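Local coordinates for F5/8 type C domain protein (Clostridium perfringens, PDB 7JRM) that probably binds carbohydrates of mucin glycoproteins through a CBM51 module that forms part of the O-glycopeptidase ZmpB, at residues T84-L89 with I136-E141; K103-A106 with N110-R113; E122-G127 with D147-I152; D179-R182 with K187-L190. All coordinates share one frame; numbering follows the deposited sequence.

Overall arrangement
All four contacts lie in the β-sandwich of the NPCBM/NEW2 module. Contact 1 is the buried one, a leucine and a tyrosine meeting between the two main sheets. Contact 4 also bridges those sheets, but at a partly buried margin where a methionine lies along a lysine. Contacts 2 and 3 are neighbours, with centres about 8 Å apart: the first is a loop held mainly by backbone polarity and water, the second a surface meeting of two aromatic rings. Polar groups join them: S87 of contact 1 bonds D104 of contact 2, K126 of contact 3 pairs with D88, and the D147-R189 salt bridge, with the pairing of strands 145-152 and 188-193, joins contacts 3 and 4.

Contact 1: residues T84-L89 with I136-E141; sequences TQLSDL and IVYNSE
The backbones of 84-89 and 136-141 stay well apart, with L86 CA 8.0 Å from Y138 CA, so side chains have to fill the space between them. L86 and Y138 do most of this, L86 from a compact turn that follows strand 83-85. Two consecutive backbone bonds, D88 N to Q85 O and L89 N to L86 O, curl the chain there and bring both leucines to face the tyrosine. L86 CG stands almost exactly over the middle of the Y138 ring, 3.9 Å from its centroid and only 4° off the ring normal, a CH-π contact. From there CD2 reaches across the CD1-CE1 side of the ring, 3.7 Å from Y138 CD1. L86 O, on the same side of the ring, comes to 3.4 Å from Y138 CE2, near the rim across from CD1. A branched leucine suits this place because one methyl can lie on the ring while its branch carbon sits over the centre. Strand 83-85 belongs to one sheet of the β-sandwich and strand 134-139 to the other, so the pair is part of the filling between the layers; L202 and F223 adjoin L86, and I128, I200 and W91 adjoin Y138. With Y138 CG anti to the carbonyl carbon (chi1 -79°), the ring is carried across to L86. L89 O lies at the ring edge, 4.4 Å from Y138 CE2, with L89 CB as distant from that atom. Just past the tyrosine the strand ends in an Asx turn: N139 OD1 accepts from E141 N at 2.9 Å, tilted 25° from the carbonyl plane.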
loop_
_atom_site.group_PDB
_atom_site.type_symbol
_atom_site.label_atom_id
_atom_site.label_comp_id
_atom_site.label_asym_id
_atom_site.label_seq_id
_atom_site.Cartn_x
_atom_site.Cartn_y
_atom_site.Cartn_z
ATOM N N THR A 84 26.083 4.414 -3.685
ATOM C CA THR A 84 27.244 3.565 -3.921
ATOM C C THR A 84 28.385 4.051 -3.042
ATOM O O THR A 84 28.857 5.181 -3.205
ATOM C CB THR A 84 27.664 3.587 -5.395
ATOM O OG1 THR A 84 26.548 3.236 -6.222
ATOM C CG2 THR A 84 28.802 2.605 -5.636
ATOM N N GLN A 85 28.821 3.205 -2.114
ATOM C CA GLN A 85 29.944 3.556 -1.259
ATOM C C GLN A 85 31.224 3.645 -2.079
ATOM O O GLN A 85 31.477 2.816 -2.957
ATOM C CB GLN A 85 30.106 2.526 -0.140
ATOM C CG GLN A 85 28.994 2.549 0.894
ATOM C CD GLN A 85 29.170 3.657 1.915
ATOM O OE1 GLN A 85 30.266 4.192 2.086
ATOM N NE2 GLN A 85 28.088 4.008 2.600
ATOM N N LEU A 86 32.031 4.670 -1.795
ATOM C CA LEU A 86 33.308 4.807 -2.488
ATOM C C LEU A 86 34.244 3.656 -2.145
ATOM O O LEU A 86 35.022 3.202 -2.993
ATOM C CB LEU A 86 33.955 6.149 -2.137
ATOM C CG LEU A 86 33.773 7.278 -3.155
ATOM C CD1 LEU A 86 32.299 7.573 -3.381
ATOM C CD2 LEU A 86 34.506 8.525 -2.700
ATOM N N SER A 87 34.179 3.166 -0.904
ATOM C CA SER A 87 34.991 2.022 -0.506
ATOM C C SER A 87 34.563 0.738 -1.206
ATOM O O SER A 87 35.332 -0.229 -1.222
ATOM C CB SER A 87 34.931 1.843 1.010
ATOM O OG SER A 87 33.670 1.339 1.414
ATOM N N ASP A 88 33.362 0.704 -1.777
ATOM C CA ASP A 88 32.923 -0.411 -2.604
ATOM C C ASP A 88 33.348 -0.262 -4.058
ATOM O O ASP A 88 32.976 -1.096 -4.889
ATOM C CB ASP A 88 31.401 -0.568 -2.523
ATOM C CG ASP A 88 30.941 -1.093 -1.178
ATOM O OD1 ASP A 88 31.804 -1.494 -0.369
ATOM O OD2 ASP A 88 29.716 -1.111 -0.930
ATOM N N LEU A 89 34.108 0.778 -4.380
ATOM C CA LEU A 89 34.644 1.011 -5.714
ATOM C C LEU A 89 36.167 1.019 -5.648
ATOM O O LEU A 89 36.769 0.909 -4.577
ATOM C CB LEU A 89 34.117 2.329 -6.292
ATOM C CG LEU A 89 32.617 2.419 -6.573
ATOM C CD1 LEU A 89 32.175 3.873 -6.629
ATOM C CD2 LEU A 89 32.268 1.701 -7.866
ATOM N N ILE A 136 42.995 11.458 -3.439
ATOM C CA ILE A 136 42.355 10.230 -3.899
ATOM C C ILE A 136 41.355 10.602 -4.983
ATOM O O ILE A 136 40.467 11.434 -4.759
ATOM C CB ILE A 136 41.671 9.476 -2.749
ATOM C CG1 ILE A 136 42.646 9.285 -1.584
ATOM C CG2 ILE A 136 41.155 8.131 -3.229
ATOM C CD1 ILE A 136 42.050 8.557 -0.398
ATOM N N VAL A 137 41.497 9.985 -6.154
ATOM C CA VAL A 137 40.686 10.295 -7.325
ATOM C C VAL A 137 39.799 9.098 -7.636
ATOM O O VAL A 137 40.268 7.953 -7.642
ATOM C CB VAL A 137 41.565 10.657 -8.535
ATOM C CG1 VAL A 137 40.706 10.914 -9.765
ATOM C CG2 VAL A 137 42.428 11.870 -8.219
ATOM N N TYR A 138 38.520 9.363 -7.895
ATOM C CA TYR A 138 37.554 8.339 -8.257
ATOM C C TYR A 138 36.897 8.687 -9.586
ATOM O O TYR A 138 36.765 9.862 -9.945
ATOM C CB TYR A 138 36.465 8.186 -7.186
ATOM C CG TYR A 138 36.877 7.382 -5.976
ATOM C CD1 TYR A 138 37.427 8.001 -4.862
ATOM C CD2 TYR A 138 36.707 6.005 -5.944
ATOM C CE1 TYR A 138 37.799 7.272 -3.752
ATOM C CE2 TYR A 138 37.077 5.265 -4.837
ATOM C CZ TYR A 138 37.623 5.905 -3.745
ATOM O OH TYR A 138 37.995 5.175 -2.640
ATOM N N ASN A 139 36.486 7.651 -10.313
ATOM C CA ASN A 139 35.640 7.842 -11.484
ATOM C C ASN A 139 34.245 8.243 -11.019
ATOM O O ASN A 139 33.600 7.506 -10.268
ATOM C CB ASN A 139 35.592 6.561 -12.317
ATOM C CG ASN A 139 34.816 6.727 -13.617
ATOM O OD1 ASN A 139 33.668 7.175 -13.624
ATOM N ND2 ASN A 139 35.443 6.357 -14.727
ATOM N N SER A 140 33.781 9.413 -11.461
ATOM C CA SER A 140 32.490 9.948 -11.042
ATOM C C SER A 140 31.484 10.005 -12.186
ATOM O O SER A 140 30.473 10.709 -12.081
ATOM C CB SER A 140 32.669 11.335 -10.423
ATOM O OG SER A 140 33.255 12.234 -11.348
ATOM N N GLU A 141 31.734 9.277 -13.271
ATOM C CA GLU A 141 30.841 9.314 -14.421
ATOM C C GLU A 141 29.516 8.636 -14.093
ATOM O O GLU A 141 29.489 7.518 -13.571
ATOM C CB GLU A 141 31.498 8.639 -15.624
ATOM C CG GLU A 141 32.826 9.255 -16.032
ATOM C CD GLU A 141 33.359 8.685 -17.330
ATOM O OE1 GLU A 141 32.575 8.564 -18.295
ATOM O OE2 GLU A 141 34.563 8.355 -17.386
#

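Contact 2: residues K103-A106 with N110-R113; sequences KDRA and NQIR
A short loop that folds back on itself between strands 102-103 and 112-115 is closed here, where A106 N donates to N110 O at 2.8 Å with an N-H...O angle of 156°. A106 is small enough for its methyl to tuck in beside the same carbonyl, with A106 CB 3.5 Å from N110 O, and it also touches D153 and D217. R105 flanks the closure from outside. Its chain bends twice, at chi2 (-68°) and chi3 (-66°), and this curl lays the guanidinium over the following segment: Q111 CG sits 3.6 Å above the R105 guanidinium plane, toward its rim, and Q111 N also lies over a face. The flat, spreading head of an arginine suits this use, as it can pack by its face and still donate from NE to the backbone oxygen of G109. The loop belongs to the β-sandwich of the NPCBM/NEW2 module and leads into the two-stranded hairpin formed by 112-115 and 121-124. I112, near the start of that strand, sets its chain against the loop backbone, with I112 CG1 3.5 Å from R105 C and I112 CD1 3.7 Å from D104 C. A water bridges the two segments, donating to D104 O and accepting from I112 N at 3.0 Å. The D104 side chain leaves the backbone away from 110-113, and its carboxylate is held by S87, K126 and G127 N.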
loop_
_atom_site.group_PDB
_atom_site.type_symbol
_atom_site.label_atom_id
_atom_site.label_comp_id
_atom_site.label_asym_id
_atom_site.label_seq_id
_atom_site.Cartn_x
_atom_site.Cartn_y
_atom_site.Cartn_z
ATOM N N LYS A 103 40.371 0.853 3.033
ATOM C CA LYS A 103 38.940 0.828 2.763
ATOM C C LYS A 103 38.199 0.327 3.995
ATOM O O LYS A 103 38.563 -0.707 4.566
ATOM C CB LYS A 103 38.628 -0.067 1.563
ATOM C CG LYS A 103 39.238 0.400 0.252
ATOM C CD LYS A 103 38.725 -0.433 -0.914
ATOM C CE LYS A 103 39.502 -0.143 -2.189
ATOM N NZ LYS A 103 38.967 -0.906 -3.350
ATOM N N ASP A 104 37.172 1.069 4.406
ATOM C CA ASP A 104 36.291 0.735 5.523
ATOM C C ASP A 104 37.016 0.687 6.865
ATOM O O ASP A 104 36.421 0.273 7.868
ATOM C CB ASP A 104 35.556 -0.590 5.278
ATOM C CG ASP A 104 34.577 -0.508 4.122
ATOM O OD1 ASP A 104 34.095 0.605 3.831
ATOM O OD2 ASP A 104 34.293 -1.551 3.500
ATOM N N ARG A 105 38.281 1.099 6.913
ATOM C CA ARG A 105 39.037 1.174 8.154
ATOM C C ARG A 105 39.813 2.481 8.183
ATOM O O ARG A 105 40.083 3.089 7.144
ATOM C CB ARG A 105 40.012 -0.004 8.316
ATOM C CG ARG A 105 39.412 -1.382 8.079
ATOM C CD ARG A 105 38.412 -1.753 9.161
ATOM N NE ARG A 105 39.040 -1.915 10.468
ATOM C CZ ARG A 105 38.511 -2.615 11.466
ATOM N NH1 ARG A 105 37.342 -3.221 11.303
ATOM N NH2 ARG A 105 39.148 -2.712 12.624
ATOM N N ALA A 106 40.172 2.908 9.391
ATOM C CA ALA A 106 41.047 4.059 9.535
ATOM C C ALA A 106 42.460 3.699 9.081
ATOM O O ALA A 106 42.792 2.533 8.847
ATOM C CB ALA A 106 41.053 4.553 10.980
ATOM N N ASN A 110 42.269 0.555 12.807
ATOM C CA ASN A 110 41.086 0.516 13.648
ATOM C C ASN A 110 39.854 0.940 12.849
ATOM O O ASN A 110 39.937 1.346 11.686
ATOM C CB ASN A 110 41.262 1.425 14.862
ATOM C CG ASN A 110 42.244 0.866 15.869
ATOM O OD1 ASN A 110 42.358 -0.349 16.036
ATOM N ND2 ASN A 110 42.963 1.753 16.546
ATOM N N GLN A 111 38.696 0.843 13.495
ATOM C CA GLN A 111 37.455 1.260 12.860
ATOM C C GLN A 111 37.454 2.765 12.617
ATOM O O GLN A 111 38.098 3.536 13.335
ATOM C CB GLN A 111 36.252 0.874 13.721
ATOM C CG GLN A 111 35.972 -0.617 13.789
ATOM C CD GLN A 111 34.901 -0.958 14.808
ATOM O OE1 GLN A 111 35.084 -0.760 16.009
ATOM N NE2 GLN A 111 33.771 -1.471 14.331
ATOM N N ILE A 112 36.722 3.180 11.586
ATOM C CA ILE A 112 36.569 4.602 11.297
ATOM C C ILE A 112 35.730 5.236 12.398
ATOM O O ILE A 112 34.575 4.852 12.616
ATOM C CB ILE A 112 35.939 4.816 9.916
ATOM C CG1 ILE A 112 36.921 4.401 8.820
ATOM C CG2 ILE A 112 35.514 6.264 9.744
ATOM C CD1 ILE A 112 36.292 4.261 7.459
ATOM N N ARG A 113 36.311 6.204 13.102
ATOM C CA ARG A 113 35.665 6.815 14.254
ATOM C C ARG A 113 35.859 8.322 14.209
ATOM O O ARG A 113 36.989 8.803 14.091
ATOM C CB ARG A 113 36.224 6.246 15.564
ATOM C CG ARG A 113 35.856 4.790 15.807
ATOM C CD ARG A 113 36.612 4.206 16.990
ATOM N NE ARG A 113 38.060 4.300 16.828
ATOM C CZ ARG A 113 38.889 4.742 17.768
ATOM N NH1 ARG A 113 38.415 5.133 18.943
ATOM N NH2 ARG A 113 40.192 4.793 17.534
HETATM O O HOH W 1 35.379 0.993 10.034
#

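Contact 3: residues E122-G127 with D147-I152; sequences ETFAKG and DTWVGI
D147 OD2 is gripped by two guanidinium groups, through R189 NH2 and R224 NH2. D147 lies in strand 145-152, two residues before W149, which meets F124. Such a carboxylate, buried in the sheet with two cations beside it, would probably be kept charged. Next along the strand, T148 OG1 donates to W149 O at 3.1 Å, well out of the carbonyl plane (48°). Across the contact the meeting is wholly aromatic. F124 CE2 reaches W149 CD1 at 3.7 Å, while the F124 phenyl ring and the five-membered ring of W149 are inclined by 42° with centroids 5.5 Å apart, an intermediate tilt between the parallel and perpendicular extremes. Strand 145-152 lies in the six-strand sheet of the β-sandwich, whereas F124 belongs to the second strand of the hairpin 112-115 with 121-124, so the two rings join that hairpin to the sheet. Each ring is carried by CG anti to the carbonyl carbon (chi1 -63° for F124, and similar for W149), and the side chains cross at about a right angle. A large planar residue suits each place: A219 touches both side chains, and the ammonium of K187 makes a cation-π contact with W149. Two residues beyond F124, K126 forms salt bridges with D88 and D104.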
loop_
_atom_site.group_PDB
_atom_site.type_symbol
_atom_site.label_atom_id
_atom_site.label_comp_id
_atom_site.label_asym_id
_atom_site.label_seq_id
_atom_site.Cartn_x
_atom_site.Cartn_y
_atom_site.Cartn_z
ATOM N N GLU A 122 31.254 8.606 16.895
ATOM C CA GLU A 122 30.481 7.928 15.863
ATOM C C GLU A 122 31.379 6.924 15.152
ATOM O O GLU A 122 32.410 7.300 14.584
ATOM C CB GLU A 122 29.900 8.930 14.866
ATOM C CG GLU A 122 28.897 8.327 13.898
ATOM C CD GLU A 122 27.525 8.152 14.513
ATOM O OE1 GLU A 122 27.254 8.787 15.555
ATOM O OE2 GLU A 122 26.718 7.377 13.959
ATOM N N THR A 123 30.989 5.653 15.186
ATOM C CA THR A 123 31.744 4.580 14.555
ATOM C C THR A 123 31.088 4.210 13.232
ATOM O O THR A 123 29.888 3.917 13.189
ATOM C CB THR A 123 31.822 3.353 15.467
ATOM O OG1 THR A 123 32.208 3.760 16.786
ATOM C CG2 THR A 123 32.836 2.356 14.931
ATOM N N PHE A 124 31.873 4.227 12.159
ATOM C CA PHE A 124 31.381 3.945 10.818
ATOM C C PHE A 124 31.901 2.598 10.338
ATOM O O PHE A 124 33.054 2.238 10.596
ATOM C CB PHE A 124 31.806 5.033 9.829
ATOM C CG PHE A 124 31.244 6.391 10.135
ATOM C CD1 PHE A 124 31.862 7.219 11.056
ATOM C CD2 PHE A 124 30.100 6.841 9.495
ATOM C CE1 PHE A 124 31.347 8.471 11.335
ATOM C CE2 PHE A 124 29.581 8.091 9.771
ATOM C CZ PHE A 124 30.205 8.907 10.691
ATOM N N ALA A 125 31.046 1.858 9.632
ATOM C CA ALA A 125 31.492 0.618 9.012
ATOM C C ALA A 125 32.085 0.866 7.633
ATOM O O ALA A 125 32.918 0.079 7.168
ATOM C CB ALA A 125 30.332 -0.375 8.918
ATOM N N LYS A 126 31.680 1.950 6.974
ATOM C CA LYS A 126 32.106 2.257 5.618
ATOM C C LYS A 126 32.795 3.615 5.576
ATOM O O LYS A 126 32.471 4.520 6.349
ATOM C CB LYS A 126 30.917 2.250 4.653
ATOM C CG LYS A 126 29.963 1.085 4.855
ATOM C CD LYS A 126 30.569 -0.218 4.361
ATOM C CE LYS A 126 30.674 -0.235 2.846
ATOM N NZ LYS A 126 31.553 -1.335 2.360
ATOM N N GLY A 127 33.742 3.745 4.661
ATOM C CA GLY A 127 34.447 4.993 4.470
ATOM C C GLY A 127 35.860 4.741 3.984
ATOM O O GLY A 127 36.232 3.621 3.645
ATOM N N ASP A 147 28.377 12.522 -1.136
ATOM C CA ASP A 147 28.028 12.781 0.253
ATOM C C ASP A 147 29.022 12.070 1.159
ATOM O O ASP A 147 29.372 10.911 0.915
ATOM C CB ASP A 147 26.598 12.308 0.551
ATOM C CG ASP A 147 26.080 12.803 1.885
ATOM O OD1 ASP A 147 26.766 13.626 2.527
ATOM O OD2 ASP A 147 24.978 12.374 2.286
ATOM N N THR A 148 29.474 12.762 2.204
ATOM C CA THR A 148 30.489 12.195 3.081
ATOM C C THR A 148 30.518 12.944 4.407
ATOM O O THR A 148 30.142 14.116 4.484
ATOM C CB THR A 148 31.880 12.239 2.432
ATOM O OG1 THR A 148 32.820 11.539 3.257
ATOM C CG2 THR A 148 32.347 13.680 2.259
ATOM N N TRP A 149 30.956 12.238 5.445
ATOM C CA TRP A 149 31.373 12.840 6.701
ATOM C C TRP A 149 32.894 12.917 6.726
ATOM O O TRP A 149 33.583 12.043 6.193
ATOM C CB TRP A 149 30.879 12.030 7.903
ATOM C CG TRP A 149 29.396 12.076 8.133
ATOM C CD1 TRP A 149 28.494 11.089 7.861
ATOM C CD2 TRP A 149 28.645 13.157 8.703
ATOM N NE1 TRP A 149 27.229 11.489 8.217
ATOM C CE2 TRP A 149 27.294 12.755 8.737
ATOM C CE3 TRP A 149 28.984 14.426 9.182
ATOM C CZ2 TRP A 149 26.283 13.576 9.231
ATOM C CZ3 TRP A 149 27.976 15.240 9.674
ATOM C CH2 TRP A 149 26.643 14.813 9.694
ATOM N N VAL A 150 33.419 13.973 7.344
ATOM C CA VAL A 150 34.861 14.175 7.426
ATOM C C VAL A 150 35.233 14.579 8.845
ATOM O O VAL A 150 34.421 15.142 9.587
ATOM C CB VAL A 150 35.361 15.230 6.415
ATOM C CG1 VAL A 150 35.195 14.725 4.989
ATOM C CG2 VAL A 150 34.633 16.551 6.613
ATOM N N GLY A 151 36.472 14.288 9.218
ATOM C CA GLY A 151 36.954 14.640 10.537
ATOM C C GLY A 151 38.251 13.927 10.846
ATOM O O GLY A 151 38.737 13.095 10.072
ATOM N N ILE A 152 38.807 14.276 12.001
ATOM C CA ILE A 152 40.022 13.640 12.494
ATOM C C ILE A 152 39.654 12.307 13.131
ATOM O O ILE A 152 38.741 12.235 13.964
ATOM C CB ILE A 152 40.747 14.555 13.494
ATOM C CG1 ILE A 152 41.242 15.827 12.800
ATOM C CG2 ILE A 152 41.904 13.820 14.156
ATOM C CD1 ILE A 152 42.545 15.652 12.054
#

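Contact 4: residues D179-R182 with K187-L190; sequences DVMR and KKRL
This is an apolar side-chain contact across a margin of the β-sandwich, between strand 173-182, outermost in the five-strand sheet, and strand 188-193, which pairs with 145-152 in the facing six-strand sheet. M181 and K188 carry it, their chains sliding past each other in opposite directions. The methionine turns at chi3 (90°), and that bend takes its methyl to K188 N, with M181 CE 3.8 Å from K188 N, while M181 SD lies 3.9 Å from K188 CD. Further along, M181 CG is 4.1 Å from K188 CE, so the thioether and the lysine methylenes run alongside one another for several atoms. The residue types fit: methionine is flexible and largely apolar, and the buried part of a lysine is a hydrocarbon chain that can end in solvent. M181 also reaches V150 and F166, and K188 rests on V150 and T178. Charge plays a lesser part. D179 OD2 stands 4.4 Å from K188 NZ, too far for a salt bridge, though some attraction probably remains. K187 keeps its ammonium elsewhere, bonded to N116 OD1. R182 pairs with D208, a ligand of the calcium ion, which lies about 10 Å from the M181 side chain. The methionine methyl also touches the neighbouring strand 145-152, where M181 CE packs against the backbone oxygen of V150.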
loop_
_atom_site.group_PDB
_atom_site.type_symbol
_atom_site.label_atom_id
_atom_site.label_comp_id
_atom_site.label_asym_id
_atom_site.label_seq_id
_atom_site.Cartn_x
_atom_site.Cartn_y
_atom_site.Cartn_z
ATOM N N ASP A 179 36.725 24.065 7.170
ATOM C CA ASP A 179 37.744 24.827 7.869
ATOM C C ASP A 179 38.848 23.881 8.337
ATOM O O ASP A 179 38.843 22.683 8.041
ATOM C CB ASP A 179 37.135 25.585 9.047
ATOM C CG ASP A 179 35.878 26.343 8.670
ATOM O OD1 ASP A 179 35.839 26.924 7.565
ATOM O OD2 ASP A 179 34.928 26.356 9.482
ATOM N N VAL A 180 39.811 24.419 9.078
ATOM C CA VAL A 180 40.827 23.573 9.692
ATOM C C VAL A 180 40.173 22.769 10.807
ATOM O O VAL A 180 39.651 23.332 11.777
ATOM C CB VAL A 180 42.002 24.408 10.215
ATOM C CG1 VAL A 180 42.825 23.600 11.208
ATOM C CG2 VAL A 180 42.869 24.878 9.058
ATOM N N MET A 181 40.185 21.447 10.669
ATOM C CA MET A 181 39.539 20.556 11.623
ATOM C C MET A 181 40.585 19.985 12.571
ATOM O O MET A 181 41.627 19.492 12.128
ATOM C CB MET A 181 38.802 19.427 10.900
ATOM C CG MET A 181 37.444 19.838 10.359
ATOM S SD MET A 181 36.512 18.460 9.673
ATOM C CE MET A 181 35.617 17.918 11.127
ATOM N N ARG A 182 40.304 20.058 13.866
ATOM C CA ARG A 182 41.208 19.589 14.900
ATOM C C ARG A 182 40.610 18.365 15.593
ATOM O O ARG A 182 39.579 17.829 15.173
ATOM C CB ARG A 182 41.505 20.727 15.878
ATOM C CG ARG A 182 41.731 22.063 15.186
ATOM C CD ARG A 182 42.381 23.081 16.106
ATOM N NE ARG A 182 42.974 24.183 15.354
ATOM C CZ ARG A 182 44.211 24.179 14.869
ATOM N NH1 ARG A 182 44.997 23.127 15.058
ATOM N NH2 ARG A 182 44.665 25.226 14.194
ATOM N N LYS A 187 32.420 16.163 13.604
ATOM C CA LYS A 187 32.454 15.776 12.201
ATOM C C LYS A 187 31.603 16.715 11.354
ATOM O O LYS A 187 30.550 17.191 11.786
ATOM C CB LYS A 187 31.973 14.332 12.039
ATOM C CG LYS A 187 30.515 14.106 12.412
ATOM C CD LYS A 187 30.114 12.652 12.217
ATOM C CE LYS A 187 28.600 12.487 12.217
ATOM N NZ LYS A 187 27.963 13.152 13.389
ATOM N N LYS A 188 32.077 16.989 10.142
ATOM C CA LYS A 188 31.399 17.872 9.207
ATOM C C LYS A 188 30.920 17.082 7.996
ATOM O O LYS A 188 31.534 16.088 7.599
ATOM C CB LYS A 188 32.320 19.010 8.755
ATOM C CG LYS A 188 32.571 20.071 9.816
ATOM C CD LYS A 188 33.594 21.092 9.340
ATOM C CE LYS A 188 34.005 22.033 10.462
ATOM N NZ LYS A 188 32.847 22.801 11.000
ATOM N N ARG A 189 29.814 17.535 7.413
ATOM C CA ARG A 189 29.216 16.885 6.256
ATOM C C ARG A 189 29.505 17.688 4.996
ATOM O O ARG A 189 29.471 18.922 5.012
ATOM C CB ARG A 189 27.705 16.728 6.438
ATOM C CG ARG A 189 27.040 15.842 5.396
ATOM C CD ARG A 189 25.577 15.599 5.733
ATOM N NE ARG A 189 24.953 14.647 4.819
ATOM C CZ ARG A 189 23.640 14.524 4.649
ATOM N NH1 ARG A 189 22.804 15.294 5.333
ATOM N NH2 ARG A 189 23.161 13.629 3.795
ATOM N N LEU A 190 29.793 16.981 3.905
ATOM C CA LEU A 190 30.043 17.595 2.607
ATOM C C LEU A 190 29.149 16.927 1.574
ATOM O O LEU A 190 29.248 15.715 1.357
ATOM C CB LEU A 190 31.516 17.471 2.204
ATOM C CG LEU A 190 32.545 18.140 3.118
ATOM C CD1 LEU A 190 33.958 17.873 2.620
ATOM C CD2 LEU A 190 32.285 19.635 3.226
#